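Local coordinates for protein CocE/NonD family hydrolase (Staphylococcus aureus subsp. aureus COL, PDB 3III) that probably hydrolyses ester or amide bonds, pairing an alpha/beta-hydrolase domain with a beta-rich C-terminal domain, at residues A[396-401]-A[506-511]; A[429-434]-A[499-504]; A[186-191]-A[318-323]; A[67-72]-A[161-166]. All blocks are in the same frame, centred on the assembly; numbering follows the deposited sequence.

Interaction 1 of 4, residues A[396-401]-A[506-511]; sequences KYTFDK and GETLEV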
loop_
_atom_site.group_PDB
_atom_site.type_symbol
_atom_site.label_atom_id
_atom_site.label_comp_id
_atom_site.label_asym_id
_atom_site.label_seq_id
_atom_site.Cartn_x
_atom_site.Cartn_y
_atom_site.Cartn_z
ATOM N N LYS A 396 2.053 24.883 14.772
ATOM C CA LYS A 396 3.467 24.520 14.717
ATOM C C LYS A 396 4.064 24.299 16.079
ATOM O O LYS A 396 3.693 24.996 17.041
ATOM C CB LYS A 396 4.311 25.582 14.060
ATOM C CG LYS A 396 3.993 25.845 12.623
ATOM C CD LYS A 396 4.757 27.088 12.193
ATOM C CE LYS A 396 4.619 27.312 10.725
ATOM N NZ LYS A 396 4.599 28.754 10.415
ATOM N N TYR A 397 5.016 23.364 16.110
ATOM C CA TYR A 397 5.878 23.107 17.243
ATOM C C TYR A 397 7.341 22.955 16.770
ATOM O O TYR A 397 7.634 22.162 15.895
ATOM C CB TYR A 397 5.423 21.824 17.939
ATOM C CG TYR A 397 6.260 21.468 19.128
ATOM C CD1 TYR A 397 6.043 22.069 20.355
ATOM C CD2 TYR A 397 7.332 20.547 19.004
ATOM C CE1 TYR A 397 6.848 21.788 21.460
ATOM C CE2 TYR A 397 8.153 20.266 20.093
ATOM C CZ TYR A 397 7.889 20.882 21.329
ATOM O OH TYR A 397 8.676 20.631 22.417
ATOM N N THR A 398 8.247 23.727 17.358
ATOM C CA THR A 398 9.660 23.654 17.047
ATOM C C THR A 398 10.348 22.821 18.121
ATOM O O THR A 398 10.235 23.096 19.305
ATOM C CB THR A 398 10.258 25.065 16.988
ATOM O OG1 THR A 398 9.680 25.743 15.859
ATOM C CG2 THR A 398 11.768 25.027 16.782
ATOM N N PHE A 399 11.083 21.796 17.688
ATOM C CA PHE A 399 11.731 20.861 18.628
ATOM C C PHE A 399 12.976 21.448 19.248
ATOM O O PHE A 399 13.763 22.136 18.595
ATOM C CB PHE A 399 12.062 19.544 17.941
ATOM C CG PHE A 399 10.850 18.799 17.557
ATOM C CD1 PHE A 399 10.248 17.938 18.450
ATOM C CD2 PHE A 399 10.263 19.007 16.335
ATOM C CE1 PHE A 399 9.089 17.271 18.114
ATOM C CE2 PHE A 399 9.096 18.334 16.010
ATOM C CZ PHE A 399 8.529 17.459 16.910
ATOM N N ASP A 400 13.106 21.182 20.535
ATOM C CA ASP A 400 14.284 21.595 21.298
ATOM C C ASP A 400 15.352 20.520 21.303
ATOM O O ASP A 400 16.477 20.731 21.741
ATOM C CB ASP A 400 13.878 21.885 22.733
ATOM C CG ASP A 400 13.348 23.282 22.927
ATOM O OD1 ASP A 400 13.835 24.220 22.248
ATOM O OD2 ASP A 400 12.499 23.472 23.832
ATOM N N LYS A 401 15.033 19.343 20.802
ATOM C CA LYS A 401 16.016 18.269 20.692
ATOM C C LYS A 401 15.588 17.333 19.587
ATOM O O LYS A 401 14.439 17.326 19.236
ATOM C CB LYS A 401 16.153 17.466 21.996
ATOM C CG LYS A 401 14.925 16.732 22.463
ATOM C CD LYS A 401 15.198 16.142 23.865
ATOM C CE LYS A 401 14.258 15.005 24.211
ATOM N NZ LYS A 401 12.923 15.567 24.610
ATOM N N GLY A 506 15.581 22.280 16.453
ATOM C CA GLY A 506 15.424 23.456 15.603
ATOM C C GLY A 506 14.474 23.296 14.445
ATOM O O GLY A 506 14.062 24.282 13.813
ATOM N N GLU A 507 14.118 22.051 14.128
ATOM C CA GLU A 507 13.156 21.795 13.064
ATOM C C GLU A 507 11.738 21.848 13.628
ATOM O O GLU A 507 11.555 21.744 14.828
ATOM C CB GLU A 507 13.466 20.457 12.367
ATOM C CG GLU A 507 14.804 20.526 11.566
ATOM C CD GLU A 507 15.093 19.337 10.656
ATOM O OE1 GLU A 507 14.877 18.163 11.038
ATOM O OE2 GLU A 507 15.600 19.604 9.537
ATOM N N THR A 508 10.746 21.976 12.750
ATOM C CA THR A 508 9.354 22.199 13.162
ATOM C C THR A 508 8.404 21.185 12.584
ATOM O O THR A 508 8.514 20.839 11.427
ATOM C CB THR A 508 8.964 23.570 12.656
ATOM O OG1 THR A 508 9.849 24.525 13.277
ATOM C CG2 THR A 508 7.448 23.936 12.976
ATOM N N LEU A 509 7.439 20.754 13.372
ATOM C CA LEU A 509 6.319 19.982 12.872
ATOM C C LEU A 509 5.168 20.920 12.743
ATOM O O LEU A 509 4.903 21.780 13.642
ATOM C CB LEU A 509 5.997 18.837 13.860
ATOM C CG LEU A 509 4.774 17.970 13.531
ATOM C CD1 LEU A 509 4.905 16.537 14.162
ATOM C CD2 LEU A 509 3.475 18.623 13.959
ATOM N N GLU A 510 4.472 20.791 11.632
ATOM C CA GLU A 510 3.321 21.628 11.340
ATOM C C GLU A 510 2.128 20.759 11.002
ATOM O O GLU A 510 2.209 19.884 10.135
ATOM C CB GLU A 510 3.606 22.560 10.184
ATOM C CG GLU A 510 2.478 23.560 9.884
ATOM C CD GLU A 510 2.787 24.403 8.645
ATOM O OE1 GLU A 510 3.463 23.901 7.708
ATOM O OE2 GLU A 510 2.366 25.565 8.609
ATOM N N VAL A 511 1.034 20.984 11.718
ATOM C CA VAL A 511 -0.242 20.425 11.361
ATOM C C VAL A 511 -0.964 21.427 10.463
ATOM O O VAL A 511 -1.069 22.591 10.820
ATOM C CB VAL A 511 -1.140 20.245 12.603
ATOM C CG1 VAL A 511 -2.575 19.977 12.146
ATOM C CG2 VAL A 511 -0.644 19.153 13.442
#

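Interaction 2 of 4, residues A[429-434]-A[499-504]; sequences IKKLDR and SGTLFK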
loop_
_atom_site.group_PDB
_atom_site.type_symbol
_atom_site.label_atom_id
_atom_site.label_comp_id
_atom_site.label_asym_id
_atom_site.label_seq_id
_atom_site.Cartn_x
_atom_site.Cartn_y
_atom_site.Cartn_z
ATOM N N ILE A 429 0.567 16.515 8.045
ATOM C CA ILE A 429 1.741 16.796 8.873
ATOM C C ILE A 429 2.880 17.147 7.939
ATOM O O ILE A 429 3.159 16.390 6.976
ATOM C CB ILE A 429 2.158 15.576 9.690
ATOM C CG1 ILE A 429 0.963 15.052 10.486
ATOM C CG2 ILE A 429 3.415 15.915 10.646
ATOM C CD1 ILE A 429 0.358 16.112 11.485
ATOM N N LYS A 430 3.539 18.271 8.223
ATOM C CA LYS A 430 4.705 18.748 7.432
ATOM C C LYS A 430 5.894 18.919 8.395
ATOM O O LYS A 430 5.703 19.109 9.609
ATOM C CB LYS A 430 4.409 20.104 6.767
ATOM C CG LYS A 430 3.300 20.079 5.775
ATOM C CD LYS A 430 3.020 21.400 5.110
ATOM C CE LYS A 430 2.017 21.187 3.968
ATOM N NZ LYS A 430 2.561 20.375 2.826
ATOM N N LYS A 431 7.099 18.857 7.837
ATOM C CA LYS A 431 8.321 19.179 8.540
ATOM C C LYS A 431 8.894 20.386 7.882
ATOM O O LYS A 431 8.915 20.442 6.625
ATOM C CB LYS A 431 9.350 18.060 8.438
ATOM C CG LYS A 431 10.627 18.435 9.265
ATOM C CD LYS A 431 11.558 17.281 9.531
ATOM C CE LYS A 431 12.749 17.218 8.632
ATOM N NZ LYS A 431 13.886 16.408 9.139
ATOM N N LEU A 432 9.329 21.360 8.703
ATOM C CA LEU A 432 9.936 22.563 8.226
ATOM C C LEU A 432 11.364 22.590 8.778
ATOM O O LEU A 432 11.586 22.249 9.949
ATOM C CB LEU A 432 9.188 23.816 8.677
ATOM C CG LEU A 432 7.666 23.900 8.590
ATOM C CD1 LEU A 432 7.219 25.322 8.987
ATOM C CD2 LEU A 432 7.239 23.577 7.174
ATOM N N ASP A 433 12.317 22.973 7.932
ATOM C CA ASP A 433 13.723 22.850 8.319
ATOM C C ASP A 433 14.037 24.054 9.203
ATOM O O ASP A 433 13.141 24.839 9.489
ATOM C CB ASP A 433 14.686 22.724 7.122
ATOM C CG ASP A 433 14.616 23.878 6.174
ATOM O OD1 ASP A 433 14.236 25.006 6.578
ATOM O OD2 ASP A 433 14.955 23.649 4.988
ATOM N N ARG A 434 15.293 24.188 9.619
ATOM C CA ARG A 434 15.695 25.280 10.491
ATOM C C ARG A 434 15.604 26.653 9.839
ATOM O O ARG A 434 15.644 27.623 10.531
ATOM C CB ARG A 434 17.090 25.069 10.999
ATOM C CG ARG A 434 17.224 23.877 11.903
ATOM C CD ARG A 434 18.653 23.369 11.865
ATOM N NE ARG A 434 18.860 22.398 12.937
ATOM C CZ ARG A 434 19.759 21.447 12.902
ATOM N NH1 ARG A 434 20.563 21.332 11.847
ATOM N NH2 ARG A 434 19.860 20.617 13.919
ATOM N N SER A 499 3.846 6.991 9.512
ATOM C CA SER A 499 4.993 7.705 8.970
ATOM C C SER A 499 6.192 7.578 9.938
ATOM O O SER A 499 6.013 7.325 11.094
ATOM C CB SER A 499 4.617 9.166 8.739
ATOM O OG SER A 499 4.440 9.845 9.941
ATOM N N GLY A 500 7.395 7.690 9.408
ATOM C CA GLY A 500 8.636 7.614 10.194
ATOM C C GLY A 500 9.564 8.728 9.821
ATOM O O GLY A 500 10.080 8.756 8.692
ATOM N N THR A 501 9.861 9.611 10.774
ATOM C CA THR A 501 10.539 10.860 10.464
ATOM C C THR A 501 11.320 11.368 11.648
ATOM O O THR A 501 10.831 11.265 12.792
ATOM C CB THR A 501 9.469 11.941 10.061
ATOM O OG1 THR A 501 8.448 11.295 9.294
ATOM C CG2 THR A 501 10.090 13.134 9.252
ATOM N N LEU A 502 12.526 11.867 11.384
ATOM C CA LEU A 502 13.345 12.592 12.354
ATOM C C LEU A 502 12.995 14.067 12.271
ATOM O O LEU A 502 12.936 14.638 11.137
ATOM C CB LEU A 502 14.830 12.486 11.976
ATOM C CG LEU A 502 15.894 13.246 12.759
ATOM C CD1 LEU A 502 15.876 12.809 14.246
ATOM C CD2 LEU A 502 17.270 12.933 12.058
ATOM N N PHE A 503 12.797 14.691 13.437
ATOM C CA PHE A 503 12.731 16.145 13.530
ATOM C C PHE A 503 13.939 16.528 14.346
ATOM O O PHE A 503 14.020 16.181 15.527
ATOM C CB PHE A 503 11.391 16.600 14.206
ATOM C CG PHE A 503 10.182 16.314 13.392
ATOM C CD1 PHE A 503 9.589 17.317 12.614
ATOM C CD2 PHE A 503 9.668 15.034 13.307
ATOM C CE1 PHE A 503 8.490 17.052 11.835
ATOM C CE2 PHE A 503 8.561 14.757 12.501
ATOM C CZ PHE A 503 7.982 15.748 11.763
ATOM N N LYS A 504 14.934 17.155 13.722
ATOM C CA LYS A 504 16.135 17.582 14.429
ATOM C C LYS A 504 15.851 18.784 15.299
ATOM O O LYS A 504 14.922 19.512 15.059
ATOM C CB LYS A 504 17.268 17.938 13.456
ATOM C CG LYS A 504 17.746 16.781 12.523
ATOM C CD LYS A 504 18.753 17.378 11.492
ATOM C CE LYS A 504 19.585 16.316 10.801
ATOM N NZ LYS A 504 20.668 16.978 9.964
#

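Interaction 3 of 4, residues A[186-191]-A[318-323]; sequences LKAMIP and FYLKEE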
loop_
_atom_site.group_PDB
_atom_site.type_symbol
_atom_site.label_atom_id
_atom_site.label_comp_id
_atom_site.label_asym_id
_atom_site.label_seq_id
_atom_site.Cartn_x
_atom_site.Cartn_y
_atom_site.Cartn_z
ATOM N N LEU A 186 0.645 -23.202 0.531
ATOM C CA LEU A 186 1.193 -21.860 0.620
ATOM C C LEU A 186 2.060 -21.865 1.888
ATOM O O LEU A 186 1.538 -21.890 3.022
ATOM C CB LEU A 186 0.088 -20.790 0.735
ATOM C CG LEU A 186 0.601 -19.341 0.845
ATOM C CD1 LEU A 186 1.360 -18.932 -0.431
ATOM C CD2 LEU A 186 -0.540 -18.361 1.246
ATOM N N LYS A 187 3.375 -21.864 1.704
ATOM C CA LYS A 187 4.338 -21.996 2.796
ATOM C C LYS A 187 4.994 -20.668 3.205
ATOM O O LYS A 187 5.667 -20.623 4.234
ATOM C CB LYS A 187 5.456 -22.989 2.430
ATOM C CG LYS A 187 4.960 -24.403 2.078
ATOM C CD LYS A 187 4.191 -25.042 3.222
ATOM C CE LYS A 187 3.749 -26.499 2.916
ATOM N NZ LYS A 187 4.921 -27.403 3.199
ATOM N N ALA A 188 4.795 -19.600 2.423
ATOM C CA ALA A 188 5.400 -18.280 2.701
ATOM C C ALA A 188 4.753 -17.232 1.792
ATOM O O ALA A 188 4.285 -17.575 0.688
ATOM C CB ALA A 188 6.922 -18.332 2.460
HETATM N N MSE A 189 4.768 -15.968 2.209
HETATM C CA MSE A 189 4.176 -14.899 1.417
HETATM C C MSE A 189 4.945 -13.607 1.594
HETATM O O MSE A 189 5.438 -13.303 2.708
HETATM C CB MSE A 189 2.706 -14.669 1.819
HETATM C CG MSE A 189 2.553 -14.341 3.271
HETATM SE SE MSE A 189 0.657 -14.317 3.882
HETATM C CE MSE A 189 0.055 -12.778 2.692
ATOM N N ILE A 190 5.042 -12.852 0.498
ATOM C CA ILE A 190 5.731 -11.566 0.464
ATOM C C ILE A 190 4.763 -10.533 -0.182
ATOM O O ILE A 190 4.853 -10.233 -1.398
ATOM C CB ILE A 190 7.048 -11.632 -0.307
ATOM C CG1 ILE A 190 7.950 -12.767 0.219
ATOM C CG2 ILE A 190 7.812 -10.283 -0.222
ATOM C CD1 ILE A 190 9.230 -12.923 -0.599
ATOM N N PRO A 191 3.781 -10.049 0.612
ATOM C CA PRO A 191 2.924 -8.980 0.109
ATOM C C PRO A 191 3.714 -7.671 0.169
ATOM O O PRO A 191 3.843 -7.041 1.239
ATOM C CB PRO A 191 1.762 -8.979 1.090
ATOM C CG PRO A 191 2.358 -9.538 2.366
ATOM C CD PRO A 191 3.285 -10.589 1.906
ATOM N N PHE A 318 14.679 -20.022 3.277
ATOM C CA PHE A 318 14.308 -20.655 4.571
ATOM C C PHE A 318 12.988 -21.413 4.457
ATOM O O PHE A 318 12.902 -22.552 4.893
ATOM C CB PHE A 318 14.231 -19.609 5.676
ATOM C CG PHE A 318 14.108 -20.175 7.052
ATOM C CD1 PHE A 318 15.234 -20.456 7.793
ATOM C CD2 PHE A 318 12.861 -20.409 7.616
ATOM C CE1 PHE A 318 15.142 -21.017 9.116
ATOM C CE2 PHE A 318 12.759 -20.927 8.942
ATOM C CZ PHE A 318 13.904 -21.215 9.671
ATOM N N TYR A 319 11.940 -20.769 3.927
ATOM C CA TYR A 319 10.583 -21.341 3.969
ATOM C C TYR A 319 10.249 -22.274 2.808
ATOM O O TYR A 319 9.488 -23.214 3.016
ATOM C CB TYR A 319 9.468 -20.258 4.186
ATOM C CG TYR A 319 9.521 -19.710 5.574
ATOM C CD1 TYR A 319 9.163 -20.489 6.664
ATOM C CD2 TYR A 319 10.063 -18.463 5.814
ATOM C CE1 TYR A 319 9.288 -20.022 7.938
ATOM C CE2 TYR A 319 10.190 -17.984 7.079
ATOM C CZ TYR A 319 9.810 -18.765 8.153
ATOM O OH TYR A 319 10.000 -18.324 9.447
ATOM N N LEU A 320 10.753 -21.999 1.601
ATOM C CA LEU A 320 10.419 -22.810 0.452
ATOM C C LEU A 320 11.481 -23.869 0.157
ATOM O O LEU A 320 11.133 -24.946 -0.311
ATOM C CB LEU A 320 10.205 -21.951 -0.782
ATOM C CG LEU A 320 9.178 -20.827 -0.658
ATOM C CD1 LEU A 320 8.977 -20.070 -2.062
ATOM C CD2 LEU A 320 7.804 -21.384 -0.183
ATOM N N LYS A 321 12.766 -23.568 0.403
ATOM C CA LYS A 321 13.818 -24.577 0.213
ATOM C C LYS A 321 14.076 -25.331 1.509
ATOM O O LYS A 321 14.761 -26.353 1.490
ATOM C CB LYS A 321 15.138 -23.959 -0.290
ATOM C CG LYS A 321 15.045 -23.458 -1.724
ATOM C CD LYS A 321 16.363 -23.043 -2.284
ATOM C CE LYS A 321 16.257 -22.731 -3.785
ATOM N NZ LYS A 321 17.563 -22.367 -4.382
ATOM N N GLU A 322 13.528 -24.844 2.626
ATOM C CA GLU A 322 13.785 -25.446 3.930
ATOM C C GLU A 322 15.258 -25.514 4.296
ATOM O O GLU A 322 15.744 -26.472 4.860
ATOM C CB GLU A 322 13.087 -26.810 4.053
ATOM C CG GLU A 322 11.605 -26.669 3.738
ATOM C CD GLU A 322 10.767 -27.916 3.917
ATOM O OE1 GLU A 322 11.115 -28.787 4.711
ATOM O OE2 GLU A 322 9.698 -27.990 3.325
ATOM N N GLU A 323 15.976 -24.459 3.946
ATOM C CA GLU A 323 17.392 -24.338 4.230
ATOM C C GLU A 323 17.578 -23.705 5.605
ATOM O O GLU A 323 16.819 -22.803 6.019
ATOM C CB GLU A 323 18.014 -23.520 3.104
ATOM C CG GLU A 323 19.450 -23.227 3.192
ATOM C CD GLU A 323 19.908 -22.311 2.038
ATOM O OE1 GLU A 323 19.339 -22.397 0.902
ATOM O OE2 GLU A 323 20.792 -21.487 2.317
HETATM O O HOH W 1 7.314 -26.610 4.576
#

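Interaction 4 of 4, residues A[67-72]-A[161-166]; sequences FPVVMS and GNIGTN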
loop_
_atom_site.group_PDB
_atom_site.type_symbol
_atom_site.label_atom_id
_atom_site.label_comp_id
_atom_site.label_asym_id
_atom_site.label_seq_id
_atom_site.Cartn_x
_atom_site.Cartn_y
_atom_site.Cartn_z
ATOM N N PHE A 67 11.341 -28.204 -7.620
ATOM C CA PHE A 67 11.820 -26.904 -7.182
ATOM C C PHE A 67 10.809 -26.180 -6.349
ATOM O O PHE A 67 9.596 -26.387 -6.506
ATOM C CB PHE A 67 12.172 -26.050 -8.420
ATOM C CG PHE A 67 13.198 -26.701 -9.310
ATOM C CD1 PHE A 67 14.564 -26.599 -9.025
ATOM C CD2 PHE A 67 12.808 -27.484 -10.376
ATOM C CE1 PHE A 67 15.512 -27.218 -9.805
ATOM C CE2 PHE A 67 13.735 -28.112 -11.189
ATOM C CZ PHE A 67 15.106 -28.020 -10.891
ATOM N N PRO A 68 11.273 -25.293 -5.459
ATOM C CA PRO A 68 10.287 -24.404 -4.839
ATOM C C PRO A 68 9.666 -23.483 -5.881
ATOM O O PRO A 68 10.312 -23.113 -6.887
ATOM C CB PRO A 68 11.145 -23.593 -3.811
ATOM C CG PRO A 68 12.497 -23.570 -4.441
ATOM C CD PRO A 68 12.657 -24.935 -5.087
ATOM N N VAL A 69 8.424 -23.073 -5.621
ATOM C CA VAL A 69 7.659 -22.304 -6.563
ATOM C C VAL A 69 7.309 -20.893 -6.031
ATOM O O VAL A 69 6.789 -20.766 -4.925
ATOM C CB VAL A 69 6.362 -22.969 -6.905
ATOM C CG1 VAL A 69 5.564 -22.061 -7.892
ATOM C CG2 VAL A 69 6.614 -24.403 -7.425
ATOM N N VAL A 70 7.678 -19.888 -6.815
ATOM C CA VAL A 70 7.343 -18.497 -6.573
ATOM C C VAL A 70 6.161 -18.169 -7.485
ATOM O O VAL A 70 6.205 -18.458 -8.677
ATOM C CB VAL A 70 8.509 -17.551 -6.902
ATOM C CG1 VAL A 70 8.081 -16.062 -6.691
ATOM C CG2 VAL A 70 9.790 -17.904 -6.038
HETATM N N MSE A 71 5.082 -17.620 -6.927
HETATM C CA MSE A 71 3.865 -17.339 -7.715
HETATM C C MSE A 71 3.371 -15.930 -7.505
HETATM O O MSE A 71 3.565 -15.367 -6.412
HETATM C CB MSE A 71 2.753 -18.287 -7.293
HETATM C CG MSE A 71 1.514 -18.203 -8.207
HETATM SE SE MSE A 71 0.212 -19.617 -7.678
HETATM C CE MSE A 71 1.266 -21.193 -8.217
ATOM N N SER A 72 2.847 -15.308 -8.570
ATOM C CA SER A 72 2.085 -14.084 -8.434
ATOM C C SER A 72 0.847 -14.161 -9.308
ATOM O O SER A 72 0.791 -14.897 -10.359
ATOM C CB SER A 72 2.915 -12.835 -8.771
ATOM O OG SER A 72 3.104 -12.725 -10.173
ATOM N N GLY A 161 6.511 -28.934 -3.784
ATOM C CA GLY A 161 5.355 -28.893 -2.882
ATOM C C GLY A 161 5.180 -27.583 -2.104
ATOM O O GLY A 161 4.137 -27.385 -1.492
ATOM N N ASN A 162 6.191 -26.717 -2.099
ATOM C CA ASN A 162 6.195 -25.482 -1.345
ATOM C C ASN A 162 6.023 -24.285 -2.297
ATOM O O ASN A 162 6.919 -23.965 -3.129
ATOM C CB ASN A 162 7.511 -25.293 -0.551
ATOM C CG ASN A 162 7.764 -26.404 0.435
ATOM O OD1 ASN A 162 6.844 -27.135 0.783
ATOM N ND2 ASN A 162 9.022 -26.555 0.883
ATOM N N ILE A 163 4.885 -23.613 -2.139
ATOM C CA ILE A 163 4.584 -22.422 -2.899
ATOM C C ILE A 163 4.697 -21.191 -1.988
ATOM O O ILE A 163 4.206 -21.170 -0.848
ATOM C CB ILE A 163 3.180 -22.461 -3.479
ATOM C CG1 ILE A 163 2.815 -23.806 -4.174
ATOM C CG2 ILE A 163 2.888 -21.152 -4.252
ATOM C CD1 ILE A 163 3.763 -24.500 -5.020
ATOM N N GLY A 164 5.366 -20.187 -2.493
ATOM C CA GLY A 164 5.451 -18.890 -1.866
ATOM C C GLY A 164 4.952 -17.834 -2.866
ATOM O O GLY A 164 5.363 -17.785 -4.060
ATOM N N THR A 165 4.120 -16.930 -2.390
ATOM C CA THR A 165 3.634 -15.842 -3.228
ATOM C C THR A 165 4.407 -14.568 -3.018
ATOM O O THR A 165 4.990 -14.342 -1.941
ATOM C CB THR A 165 2.145 -15.605 -3.001
ATOM O OG1 THR A 165 1.913 -15.369 -1.617
ATOM C CG2 THR A 165 1.286 -16.815 -3.490
ATOM N N ASN A 166 4.455 -13.728 -4.061
ATOM C CA ASN A 166 5.346 -12.575 -4.039
ATOM C C ASN A 166 4.920 -11.582 -5.081
ATOM O O ASN A 166 4.585 -11.977 -6.199
ATOM C CB ASN A 166 6.757 -13.072 -4.383
ATOM C CG ASN A 166 7.849 -12.048 -4.195
ATOM O OD1 ASN A 166 7.622 -10.857 -3.969
ATOM N ND2 ASN A 166 9.112 -12.524 -4.323
#

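Interaction 1 of 4, residues A[396-401]-A[506-511]
Glu507 O illustrates how one carbonyl can serve several groups where a beta ladder frays into loops. Phe399 N gives Glu507 O a nearly straight hydrogen bond (2.9 Å), Thr398 CA turns its hydrogen to the same oxygen, and Phe399 CD2 brings a ring edge to within 3.4 Å of Glu507 O. A bond from Gly506 N to Phe399 O, 2.8 Å long, keeps the chains joined beyond the regular strands. Within them, Tyr397 and Leu509 make an antiparallel hydrogen-bonded pair, each N reaching the other's O at 2.9 Å. Non-hydrogen-bonded pairs flank it. In one, Thr398 OG1 and Thr508 OG1 meet tip to tip at 2.9 Å; similar torsions (chi1 -67° and -61°) set each hydroxyl beside its own backbone N and bring the two together. In the other, Lys396 and Glu510 run side by side, CG to CG 3.9 Å, yet their charged ends stop short of a salt bridge, and Glu510 OE2 bonds to Ser394 OG instead. Towards the face carrying Tyr397 and Leu509, Phe399 CE2 packs on Leu509 CB at 3.8 Å, while Tyr397 CD2 lies over one face of the Phe399 ring. In the beta-rich C-terminal domain, strand 392-398 borders a five-stranded antiparallel sheet; strand 508-514 lies between it and strand 424-432, and Leu509 also touches strands 370-372 and 553-559.

Interaction 2 of 4, residues A[429-434]-A[499-504]
Lys430 O meets the edge of the Phe503 ring, near its plane, with CE1 4.1 Å away; the side chain of Lys430 leaves in the other direction to a salt bridge with Glu438. Lys431 carries most of what follows, and it shows how a buried lysine can divide its labour between an aliphatic stem and a charged end. With CG anti to the backbone N, the stem heads straight for the second strand and slides past Phe503, the two side chains running in opposite directions. Lys431 CG comes within 3.6 Å of Phe503 CE1, and Lys431 CD makes an off-centre CH-pi contact, 4.1 Å from the ring centroid. A bend at chi3 (100°) then lifts the ammonium away from the ring face, leaving at most a weak cation-pi attraction. Lys431 NZ instead donates to Leu502 O at 2.8 Å, tilted 25° from the carbonyl plane. Salt bridges to Glu507 and Asp339 complete the grip on this nitrogen, and the two carboxylates would be expected to favour its charged form. At the end of the segment, the extended Arg434 crosses Lys504 at about a right angle, its NH2 3.8 Å from Lys504 CB, while Arg434 NE bonds to Gln505 O. The axes of the short strand segments 429-432 and 499-503 come no closer than 8.9 Å and are inclined at 35°, too far for pairing in one sheet: they belong to facing layers, with side chains filling the gap, as in the jelly-roll beta sandwich of galactose-binding-like domains.

Interaction 3 of 4, residues A[186-191]-A[318-323]
Lys187, Tyr319 and Ala188 give up the most surface where a central beta strand meets the end of a helix, a small example of how a methyl group lets two backbones come close. Ala188 CB rests on Tyr319 CB at 3.6 Å, and the CA atoms of these residues are 6.2 Å apart. Only the root of the tyrosine takes part in this: its CB faces the strand, also lying 3.8 Å from Lys187 O, whereas the ring leads away. One face of that ring is covered by Phe318 CD2 of the preceding residue, and the far end reaches Glu289 through a weak hydrogen bond of OH. Lys187 offers its aliphatic base and its amine to different partners. Its CB packs on Leu320 CD2 at 3.9 Å, and the same methyl lies 4.1 Å from Ala188 CB, so that Leu320 straddles both strand residues. Bends at chi2 (-59°) and chi4 (82°) turn the rest of the lysine so that NZ donates to a water at 2.9 Å, which in turn donates to Glu322 OE2 at 3.0 Å. Asn162 joins this polar network, its OD1 accepting from Lys187 NZ and its ND2 donating to Leu320 O and Glu322 OE2. Glu322 is where the chain turns out of helical geometry and its carboxylate reaches back to the water. No direct hydrogen bond links the segments. Helix 306-319 is thus laid by its C-terminal end against the parallel part of the central mixed sheet, the layered packing of an alpha/beta hydrolase.

Interaction 4 of 4, residues A[67-72]-A[161-166]
The parallel core of an alpha/beta-hydrolase sheet is seen here in one rung after another, as Val69, Val70 and Met71 pair with Ile163, Gly164 and Thr165. Four hydrogen bonds zip the strands together in the staggered parallel pattern: Val69 N to Asn162 O (3.0 Å), Gly164 N to Val69 O (2.9 Å), Met71 N to Gly164 O (2.9 Å) and Asn166 N to Met71 O (3.0 Å). The last is the most bent, 140° at the hydrogen. CA-H groups of Ile163, Val70 and Thr165 approach three of the same carbonyls, Val69 O, Gly164 O and Met71 O respectively, and the short strands cross at -34°, the twist expected of such a sheet. On one face Ile163 lies alongside Val69. Its chi1 of -47° and a further bend at chi2 fold CD1 towards the neighbouring strand, 3.6 Å from Val69 CB, while the branch CG2 meets Met71 CB at 4.2 Å. Helix 140-154 covers this face, Tyr146, Ile150 and Ala153 touching the selenomethionine Met71, and here too Thr165 OG1 bonds to Gln175 of helix 170-179. On the other face, beside Gly164, Val70 CG1 runs next to Asn166 CB at 4.0 Å. The amide of Asn166 is held beyond the pair, OD1 by Tyr303 OH and ND2 by Gln312. Strand 162-168 leads directly into helix 170-179 through the strand-to-helix turn where enzymes of this fold usually carry the nucleophile elbow, so that this pair belongs to the parallel core of an alpha/beta-hydrolase sheet.

Overall arrangement
Two clusters at different parts of the molecule emerge. Interactions 4 and 3 come first along the chain, their centres 7 Å apart in the alpha/beta-hydrolase domain: strand 162-168 is shared ground, bonded to strand 67-74 in interaction 4 and to strand 186-192, which takes part in interaction 3. Interactions 1 and 2 follow in the C-terminal domain, 8 Å apart centre to centre, with 429-434 and 499-504 falling between 396-401 and 506-511 in sequence; strands 508-514 and 424-432 are sheet neighbours. Centres of interactions 1 and 4 are about 47 Å apart, on opposite sides of the chain's centre, so the two pairs of contacts sample the two domains separately.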